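Side-chain contacts in LacI family sugar-binding transcriptional regulator (Enterococcus faecalis V583, PDB 4RK0), which binds ribose and probably acts as a sugar-responsive repressor of transcription: residues Y34-I39 / R247-A252; E54-L59 / S72-Q77; E173-E178 / R195-A200. All blocks are in the same frame, centred on the assembly; numbering follows the deposited sequence.

Contact 1 of 3, residues Y34-I39 / R247-A252; sequences YKENFI and RIHQPA
The Schellman turn that ends helix 20-35 meets the last turn of helix 233-249, where E36 and F38 reach H249 and I248. N37, with positive phi, is the C-prime residue of the motif. The turn thus sends the chain from the helix into strand 39-44, with E36 and F38 both directed at the other helix. OE1 of E36 comes to 3.3 Å from CE1 of H249. It lies at the edge of the imidazole, in the ring plane, while the planes of carboxylate and ring are 59° apart. The bend of the E36 chain at chi2 (-108°) puts the carboxylate beside the imidazole. NE2 of H249 is farther off, 4.2 Å from the same OE1, and no hydrogen bond joins the pair. Next to this polar pair, CE2 of F38 packs on CD1 of I248 at 4.2 Å, the two side chains lying alongside each other and pointing opposite ways. NE2 of H249 also stands at the edge of the phenyl ring, 4.4 Å from CZ of F38. F38 and I248 both continue onto I10 of strand 9-14, so the apolar part of the contact joins the core. The chemistry is that of an exposed polar pair beside an apolar one. The nearby carboxylate would probably favour a protonated H249.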
loop_
_atom_site.group_PDB
_atom_site.type_symbol
_atom_site.label_atom_id
_atom_site.label_comp_id
_atom_site.label_asym_id
_atom_site.label_seq_id
_atom_site.Cartn_x
_atom_site.Cartn_y
_atom_site.Cartn_z
ATOM N N TYR A 34 7.012 14.122 11.557
ATOM C CA TYR A 34 6.793 15.418 10.860
ATOM C C TYR A 34 6.722 16.572 11.821
ATOM O O TYR A 34 7.234 17.662 11.549
ATOM C CB TYR A 34 5.486 15.445 10.052
ATOM C CG TYR A 34 5.553 14.862 8.666
ATOM C CD1 TYR A 34 6.495 13.906 8.339
ATOM C CD2 TYR A 34 4.648 15.252 7.674
ATOM C CE1 TYR A 34 6.560 13.361 7.071
ATOM C CE2 TYR A 34 4.704 14.698 6.402
ATOM C CZ TYR A 34 5.660 13.745 6.107
ATOM O OH TYR A 34 5.739 13.177 4.846
ATOM N N LYS A 35 6.081 16.327 12.940
ATOM C CA LYS A 35 5.842 17.391 13.909
ATOM C C LYS A 35 7.121 17.832 14.598
ATOM O O LYS A 35 7.172 18.936 15.137
ATOM C CB LYS A 35 4.799 16.964 14.925
ATOM C CG LYS A 35 3.454 16.659 14.285
ATOM C CD LYS A 35 2.286 16.723 15.256
ATOM C CE LYS A 35 0.978 16.461 14.520
ATOM N NZ LYS A 35 -0.214 16.967 15.251
ATOM N N GLU A 36 8.165 17.004 14.546
ATOM C CA GLU A 36 9.428 17.320 15.210
ATOM C C GLU A 36 10.554 17.559 14.235
ATOM O O GLU A 36 11.716 17.672 14.645
ATOM C CB GLU A 36 9.767 16.185 16.136
ATOM C CG GLU A 36 8.670 15.864 17.135
ATOM C CD GLU A 36 9.020 16.272 18.547
ATOM O OE1 GLU A 36 10.076 15.826 19.044
ATOM O OE2 GLU A 36 8.232 17.019 19.163
ATOM N N ASN A 37 10.216 17.640 12.940
ATOM C CA ASN A 37 11.190 17.839 11.852
ATOM C C ASN A 37 12.225 16.706 11.715
ATOM O O ASN A 37 13.360 16.935 11.270
ATOM C CB ASN A 37 11.880 19.215 11.953
ATOM C CG ASN A 37 10.964 20.360 11.564
ATOM O OD1 ASN A 37 10.979 21.410 12.205
ATOM N ND2 ASN A 37 10.161 20.169 10.510
ATOM N N PHE A 38 11.817 15.487 12.078
ATOM C CA PHE A 38 12.616 14.287 11.777
ATOM C C PHE A 38 12.289 13.755 10.397
ATOM O O PHE A 38 11.127 13.802 9.963
ATOM C CB PHE A 38 12.386 13.209 12.824
ATOM C CG PHE A 38 13.161 13.437 14.090
ATOM C CD1 PHE A 38 12.745 14.404 14.999
ATOM C CD2 PHE A 38 14.329 12.697 14.368
ATOM C CE1 PHE A 38 13.454 14.628 16.168
ATOM C CE2 PHE A 38 15.041 12.920 15.541
ATOM C CZ PHE A 38 14.598 13.884 16.443
ATOM N N ILE A 39 13.312 13.265 9.699
ATOM C CA ILE A 39 13.111 12.655 8.396
ATOM C C ILE A 39 13.199 11.114 8.493
ATOM O O ILE A 39 13.951 10.568 9.297
ATOM C CB ILE A 39 14.065 13.228 7.317
ATOM C CG1 ILE A 39 15.522 12.950 7.648
ATOM C CG2 ILE A 39 13.861 14.730 7.164
ATOM C CD1 ILE A 39 16.482 13.384 6.558
ATOM N N ARG A 247 13.396 8.434 23.736
ATOM C CA ARG A 247 14.727 7.951 24.088
ATOM C C ARG A 247 15.784 8.863 23.463
ATOM O O ARG A 247 16.805 9.157 24.061
ATOM C CB ARG A 247 14.894 6.479 23.701
ATOM C CG ARG A 247 16.247 5.904 24.080
ATOM C CD ARG A 247 16.249 4.368 23.980
ATOM N NE ARG A 247 15.224 3.748 24.834
ATOM C CZ ARG A 247 15.309 3.596 26.156
ATOM N NH1 ARG A 247 16.375 4.039 26.819
ATOM N NH2 ARG A 247 14.320 3.017 26.830
ATOM N N ILE A 248 15.523 9.342 22.270
ATOM C CA ILE A 248 16.455 10.241 21.610
ATOM C C ILE A 248 16.643 11.469 22.497
ATOM O O ILE A 248 17.743 11.959 22.628
ATOM C CB ILE A 248 15.999 10.601 20.183
ATOM C CG1 ILE A 248 16.266 9.413 19.252
ATOM C CG2 ILE A 248 16.728 11.826 19.661
ATOM C CD1 ILE A 248 15.598 9.529 17.906
ATOM N N HIS A 249 15.574 11.930 23.135
ATOM C CA HIS A 249 15.638 13.151 23.931
ATOM C C HIS A 249 16.113 12.899 25.357
ATOM O O HIS A 249 16.680 13.804 25.965
ATOM C CB HIS A 249 14.294 13.883 23.913
ATOM C CG HIS A 249 13.951 14.448 22.573
ATOM N ND1 HIS A 249 12.665 14.470 22.081
ATOM C CD2 HIS A 249 14.734 14.987 21.609
ATOM C CE1 HIS A 249 12.670 15.005 20.873
ATOM N NE2 HIS A 249 13.912 15.329 20.563
ATOM N N GLN A 250 15.879 11.695 25.889
ATOM C CA GLN A 250 16.483 11.292 27.167
ATOM C C GLN A 250 17.023 9.842 27.110
ATOM O O GLN A 250 16.328 8.857 27.471
ATOM C CB GLN A 250 15.543 11.567 28.344
ATOM C CG GLN A 250 14.629 10.441 28.776
ATOM C CD GLN A 250 13.488 10.942 29.651
ATOM O OE1 GLN A 250 13.517 12.074 30.134
ATOM N NE2 GLN A 250 12.477 10.103 29.856
ATOM N N PRO A 251 18.287 9.708 26.644
ATOM C CA PRO A 251 18.862 8.401 26.318
ATOM C C PRO A 251 18.806 7.353 27.410
ATOM O O PRO A 251 18.822 6.149 27.122
ATOM C CB PRO A 251 20.304 8.741 25.987
ATOM C CG PRO A 251 20.209 10.086 25.345
ATOM C CD PRO A 251 19.126 10.804 26.120
ATOM N N ALA A 252 18.733 7.778 28.654
ATOM C CA ALA A 252 18.862 6.830 29.756
ATOM C C ALA A 252 17.526 6.387 30.334
ATOM O O ALA A 252 17.511 5.696 31.355
ATOM C CB ALA A 252 19.734 7.430 30.848
#

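Contact 2 of 3, residues E54-L59 / S72-Q77; sequences EYLTEL and SEISNQ
L56 sets its side chain across that of E73 at about a right angle and meets I74 at a slant. The contact belongs to the N-terminal alpha/beta subdomain of the periplasmic-binding-protein-like fold. It joins the short helix 54-59 to the loop between strand 66-69 and helix 76-86. L56 points at this loop and uses two parts of its side chain. Its CD2 branch goes to E73, with CD2 of L56 lying 3.6 Å from CB of E73. The E73 chain is extended beyond CG, chi2 -175°, and runs past this methyl. The base of the leucine serves I74. CD1 of I74 lies 4.1 Å from CB of L56 and at the same distance from CG of L56. With CG1 anti to the carbonyl carbon (chi1 -55°), the CG1-CD1 branch of I74 extends to L56. Both apolar side chains are buried. L56 also touches C43 of strand 39-44, and I74 touches I60. S75 follows as the N-cap of helix 76-86, its OG bonded to N of T78. No hydrogen bond crosses between the two segments. The shortest approach is a carboxylate oxygen beside a methyl, with OE1 of E73 3.4 Å from CD2 of L56.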
loop_
_atom_site.group_PDB
_atom_site.type_symbol
_atom_site.label_atom_id
_atom_site.label_comp_id
_atom_site.label_asym_id
_atom_site.label_seq_id
_atom_site.Cartn_x
_atom_site.Cartn_y
_atom_site.Cartn_z
ATOM N N GLU A 54 22.639 -7.442 2.296
ATOM C CA GLU A 54 23.792 -6.557 2.307
ATOM C C GLU A 54 23.380 -5.109 2.548
ATOM O O GLU A 54 24.078 -4.330 3.202
ATOM C CB GLU A 54 24.553 -6.641 0.971
ATOM C CG GLU A 54 25.152 -8.000 0.662
ATOM C CD GLU A 54 25.754 -8.051 -0.723
ATOM O OE1 GLU A 54 26.220 -7.003 -1.226
ATOM O OE2 GLU A 54 25.748 -9.145 -1.311
ATOM N N TYR A 55 22.244 -4.731 1.993
ATOM C CA TYR A 55 21.792 -3.365 2.148
ATOM C C TYR A 55 21.339 -3.094 3.570
ATOM O O TYR A 55 21.633 -2.016 4.130
ATOM C CB TYR A 55 20.642 -3.062 1.204
ATOM C CG TYR A 55 20.208 -1.636 1.305
ATOM C CD1 TYR A 55 20.962 -0.631 0.690
ATOM C CD2 TYR A 55 19.070 -1.272 2.022
ATOM C CE1 TYR A 55 20.569 0.691 0.759
ATOM C CE2 TYR A 55 18.680 0.057 2.111
ATOM C CZ TYR A 55 19.436 1.034 1.476
ATOM O OH TYR A 55 19.087 2.369 1.515
ATOM N N LEU A 56 20.620 -4.051 4.148
ATOM C CA LEU A 56 20.205 -3.958 5.534
ATOM C C LEU A 56 21.397 -3.848 6.461
ATOM O O LEU A 56 21.422 -2.969 7.302
ATOM C CB LEU A 56 19.355 -5.159 5.974
ATOM C CG LEU A 56 17.828 -5.045 5.900
ATOM C CD1 LEU A 56 17.349 -4.595 4.533
ATOM C CD2 LEU A 56 17.188 -6.369 6.274
ATOM N N THR A 57 22.379 -4.739 6.314
ATOM C CA THR A 57 23.564 -4.703 7.187
ATOM C C THR A 57 24.330 -3.393 7.048
ATOM O O THR A 57 24.879 -2.888 8.025
ATOM C CB THR A 57 24.495 -5.936 6.945
ATOM O OG1 THR A 57 24.793 -6.066 5.549
ATOM C CG2 THR A 57 23.829 -7.190 7.425
ATOM N N GLU A 58 24.352 -2.807 5.861
ATOM C CA GLU A 58 25.018 -1.525 5.675
ATOM C C GLU A 58 24.172 -0.363 6.201
ATOM O O GLU A 58 24.696 0.639 6.690
ATOM C CB GLU A 58 25.336 -1.309 4.201
ATOM C CG GLU A 58 26.627 -0.556 3.939
ATOM C CD GLU A 58 27.336 -1.059 2.696
ATOM O OE1 GLU A 58 26.649 -1.352 1.693
ATOM O OE2 GLU A 58 28.579 -1.167 2.724
ATOM N N LEU A 59 22.856 -0.495 6.111
ATOM C CA LEU A 59 21.986 0.557 6.607
ATOM C C LEU A 59 22.024 0.615 8.126
ATOM O O LEU A 59 22.178 1.702 8.723
ATOM C CB LEU A 59 20.575 0.394 6.074
ATOM C CG LEU A 59 19.622 1.518 6.514
ATOM C CD1 LEU A 59 19.830 2.784 5.698
ATOM C CD2 LEU A 59 18.207 1.041 6.365
ATOM N N SER A 72 12.479 -9.159 11.208
ATOM C CA SER A 72 13.331 -10.166 11.880
ATOM C C SER A 72 14.667 -10.425 11.169
ATOM O O SER A 72 15.482 -11.173 11.686
ATOM C CB SER A 72 12.584 -11.503 11.990
ATOM O OG SER A 72 12.185 -11.910 10.690
ATOM N N GLU A 73 14.869 -9.818 10.003
ATOM C CA GLU A 73 16.122 -9.850 9.242
ATOM C C GLU A 73 17.251 -9.058 9.903
ATOM O O GLU A 73 18.406 -9.273 9.583
ATOM C CB GLU A 73 15.901 -9.395 7.785
ATOM C CG GLU A 73 15.027 -10.388 7.005
ATOM C CD GLU A 73 14.867 -10.047 5.531
ATOM O OE1 GLU A 73 15.519 -9.088 5.038
ATOM O OE2 GLU A 73 14.109 -10.768 4.851
ATOM N N ILE A 74 16.937 -8.184 10.860
ATOM C CA ILE A 74 17.989 -7.588 11.694
ATOM C C ILE A 74 18.175 -8.453 12.939
ATOM O O ILE A 74 17.233 -8.673 13.707
ATOM C CB ILE A 74 17.655 -6.143 12.070
ATOM C CG1 ILE A 74 17.396 -5.306 10.809
ATOM C CG2 ILE A 74 18.783 -5.540 12.890
ATOM C CD1 ILE A 74 18.622 -4.995 9.964
ATOM N N SER A 75 19.387 -9.003 13.129
ATOM C CA SER A 75 19.592 -9.964 14.190
ATOM C C SER A 75 19.929 -9.233 15.477
ATOM O O SER A 75 20.449 -8.122 15.447
ATOM C CB SER A 75 20.747 -10.929 13.844
ATOM O OG SER A 75 21.984 -10.228 13.868
ATOM N N ASN A 76 19.622 -9.885 16.587
ATOM C CA ASN A 76 20.033 -9.445 17.916
ATOM C C ASN A 76 21.541 -9.265 18.012
ATOM O O ASN A 76 21.994 -8.303 18.617
ATOM C CB ASN A 76 19.523 -10.412 18.993
ATOM C CG ASN A 76 18.009 -10.367 19.150
ATOM O OD1 ASN A 76 17.372 -9.385 18.773
ATOM N ND2 ASN A 76 17.426 -11.432 19.700
ATOM N N GLN A 77 22.313 -10.148 17.380
ATOM C CA GLN A 77 23.767 -9.998 17.343
ATOM C C GLN A 77 24.136 -8.718 16.610
ATOM O O GLN A 77 24.923 -7.928 17.095
ATOM C CB GLN A 77 24.428 -11.204 16.669
ATOM C CG GLN A 77 25.929 -11.059 16.452
ATOM C CD GLN A 77 26.616 -12.399 16.295
ATOM O OE1 GLN A 77 26.425 -13.304 17.110
ATOM N NE2 GLN A 77 27.426 -12.534 15.248
#

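Contact 3 of 3, residues E173-E178 / R195-A200; sequences EILKTE and RGLAEA
L175 overlaps L197 with one methyl and A200 with the other. CD2 of L175 meets CD2 of L197 at 3.9 Å, and CD1 of L175 meets CB of A200, also at 3.9 Å. The two leucines come from opposite helices and pass each other side by side, head to tail. L175 has CG anti to its own carbonyl carbon, chi1 -65°. Its CD1 and CD2 reach A200 and L197, which are three positions apart near the end of helix 187-199. The contact joins the C-terminal ends of helices 164-175 and 187-199. In the C-terminal subdomain, helix 164-175, strand 181-184 and helix 187-199 follow in order, and the two helices pack side by side. Y208, in a loop, touches both leucines and extends the apolar patch.

Polar bonds lie close by. O of I174 accepts from N of T177 and from OG1 of T177. The hydroxyl bond is 2.8 Å from OG1 of T177 to O of I174; it lies in the carbonyl plane, on a lone pair, with a C=O...donor angle of 140°. On the other helix, NE of R195 forms a salt bridge with OE2 of E199, at 3.5 Å. Each of these stays within one helix end. Y168 of helix 164-175 adds a polar tie between the helices: its OH bonds E199 and its ring makes a cation-pi contact with R195.

Across the two segments the touching atoms are all methyl carbons. The contact is purely apolar, methyl against methyl, so it has no directional bond of its own across these segments.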
loop_
_atom_site.group_PDB
_atom_site.type_symbol
_atom_site.label_atom_id
_atom_site.label_comp_id
_atom_site.label_asym_id
_atom_site.label_seq_id
_atom_site.Cartn_x
_atom_site.Cartn_y
_atom_site.Cartn_z
ATOM N N GLU A 173 -5.389 -26.979 -2.217
ATOM C CA GLU A 173 -5.301 -27.892 -1.096
ATOM C C GLU A 173 -6.556 -27.796 -0.218
ATOM O O GLU A 173 -7.109 -28.803 0.219
ATOM C CB GLU A 173 -4.017 -27.657 -0.297
ATOM C CG GLU A 173 -2.903 -28.655 -0.582
ATOM C CD GLU A 173 -3.000 -29.895 0.292
ATOM O OE1 GLU A 173 -3.064 -29.740 1.536
ATOM O OE2 GLU A 173 -3.013 -31.020 -0.261
ATOM N N ILE A 174 -7.041 -26.587 0.018
ATOM C CA ILE A 174 -8.261 -26.435 0.838
ATOM C C ILE A 174 -9.460 -27.180 0.262
ATOM O O ILE A 174 -10.267 -27.781 0.987
ATOM C CB ILE A 174 -8.622 -24.957 0.985
ATOM C CG1 ILE A 174 -7.526 -24.237 1.786
ATOM C CG2 ILE A 174 -9.961 -24.790 1.669
ATOM C CD1 ILE A 174 -7.528 -22.740 1.635
ATOM N N LEU A 175 -9.584 -27.133 -1.058
ATOM C CA LEU A 175 -10.695 -27.785 -1.720
ATOM C C LEU A 175 -10.689 -29.306 -1.576
ATOM O O LEU A 175 -11.727 -29.935 -1.729
ATOM C CB LEU A 175 -10.722 -27.379 -3.182
ATOM C CG LEU A 175 -10.999 -25.900 -3.442
ATOM C CD1 LEU A 175 -10.901 -25.691 -4.948
ATOM C CD2 LEU A 175 -12.350 -25.438 -2.886
ATOM N N LYS A 176 -9.536 -29.889 -1.256
ATOM C CA LYS A 176 -9.435 -31.319 -0.987
ATOM C C LYS A 176 -9.874 -31.706 0.428
ATOM O O LYS A 176 -10.001 -32.880 0.705
ATOM C CB LYS A 176 -7.998 -31.802 -1.218
ATOM C CG LYS A 176 -7.595 -31.903 -2.679
ATOM C CD LYS A 176 -6.146 -32.352 -2.798
ATOM C CE LYS A 176 -5.767 -32.694 -4.227
ATOM N NZ LYS A 176 -5.650 -31.476 -5.070
ATOM N N THR A 177 -10.119 -30.735 1.308
ATOM C CA THR A 177 -10.385 -31.013 2.733
ATOM C C THR A 177 -11.880 -30.983 3.003
ATOM O O THR A 177 -12.653 -30.567 2.141
ATOM C CB THR A 177 -9.747 -29.953 3.672
ATOM O OG1 THR A 177 -10.495 -28.723 3.587
ATOM C CG2 THR A 177 -8.299 -29.658 3.328
ATOM N N GLU A 178 -12.267 -31.397 4.218
ATOM C CA GLU A 178 -13.654 -31.342 4.708
ATOM C C GLU A 178 -13.968 -30.075 5.524
ATOM O O GLU A 178 -15.050 -29.958 6.122
ATOM C CB GLU A 178 -13.922 -32.551 5.619
ATOM C CG GLU A 178 -13.880 -33.900 4.927
ATOM C CD GLU A 178 -15.262 -34.418 4.615
ATOM O OE1 GLU A 178 -15.593 -35.537 5.063
ATOM O OE2 GLU A 178 -16.019 -33.692 3.943
ATOM N N ARG A 195 -10.019 -14.842 -4.191
ATOM C CA ARG A 195 -9.787 -14.985 -5.618
ATOM C C ARG A 195 -9.765 -16.460 -6.038
ATOM O O ARG A 195 -10.369 -16.824 -7.027
ATOM C CB ARG A 195 -8.477 -14.298 -6.011
ATOM C CG ARG A 195 -8.070 -14.484 -7.448
ATOM C CD ARG A 195 -6.670 -13.957 -7.724
ATOM N NE ARG A 195 -6.190 -14.304 -9.070
ATOM C CZ ARG A 195 -4.915 -14.231 -9.475
ATOM N NH1 ARG A 195 -3.945 -13.843 -8.644
ATOM N NH2 ARG A 195 -4.592 -14.577 -10.720
ATOM N N GLY A 196 -9.077 -17.313 -5.301
ATOM C CA GLY A 196 -8.979 -18.695 -5.705
ATOM C C GLY A 196 -10.305 -19.408 -5.581
ATOM O O GLY A 196 -10.688 -20.230 -6.454
ATOM N N LEU A 197 -11.021 -19.108 -4.492
ATOM C CA LEU A 197 -12.330 -19.703 -4.298
ATOM C C LEU A 197 -13.287 -19.230 -5.418
ATOM O O LEU A 197 -14.075 -20.026 -5.925
ATOM C CB LEU A 197 -12.906 -19.381 -2.918
ATOM C CG LEU A 197 -12.193 -20.154 -1.800
ATOM C CD1 LEU A 197 -12.622 -19.654 -0.425
ATOM C CD2 LEU A 197 -12.467 -21.645 -1.907
ATOM N N ALA A 198 -13.204 -17.964 -5.807
ATOM C CA ALA A 198 -14.072 -17.456 -6.864
ATOM C C ALA A 198 -13.808 -18.242 -8.174
ATOM O O ALA A 198 -14.740 -18.626 -8.861
ATOM C CB ALA A 198 -13.863 -15.968 -7.084
ATOM N N GLU A 199 -12.548 -18.481 -8.488
ATOM C CA GLU A 199 -12.200 -19.233 -9.706
ATOM C C GLU A 199 -12.725 -20.658 -9.679
ATOM O O GLU A 199 -12.956 -21.280 -10.724
ATOM C CB GLU A 199 -10.685 -19.193 -9.956
ATOM C CG GLU A 199 -10.223 -17.765 -10.336
ATOM C CD GLU A 199 -8.740 -17.659 -10.645
ATOM O OE1 GLU A 199 -8.035 -18.692 -10.641
ATOM O OE2 GLU A 199 -8.273 -16.516 -10.860
ATOM N N ALA A 200 -12.934 -21.168 -8.478
ATOM C CA ALA A 200 -13.487 -22.481 -8.309
ATOM C C ALA A 200 -14.995 -22.475 -8.190
ATOM O O ALA A 200 -15.579 -23.511 -7.894
ATOM C CB ALA A 200 -12.861 -23.151 -7.098
#

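Overall arrangement
Contacts 1 and 2 lie in the N-terminal subdomain, beside the seven-stranded sheet. Their centres are about 23 Å apart. Strand 39-44 links them: it begins at the end of segment 34-39, and its C43 touches L56 of contact 2. Both reach the second subunit, where Y34 and Y55 of different chains stack, so they sit by the dimer interface. Contact 3 lies far off in the other subdomain, with its four-stranded parallel sheet. Its centre is about 49 Å from that of contact 1 and about 38 Å from that of contact 2. Along the chain, contact 1 encloses contacts 2 and 3, which follow in series. Helix 233-249 thus returns to the N-terminal subdomain. Both subdomains belong to the two-lobed fold that binds ribose.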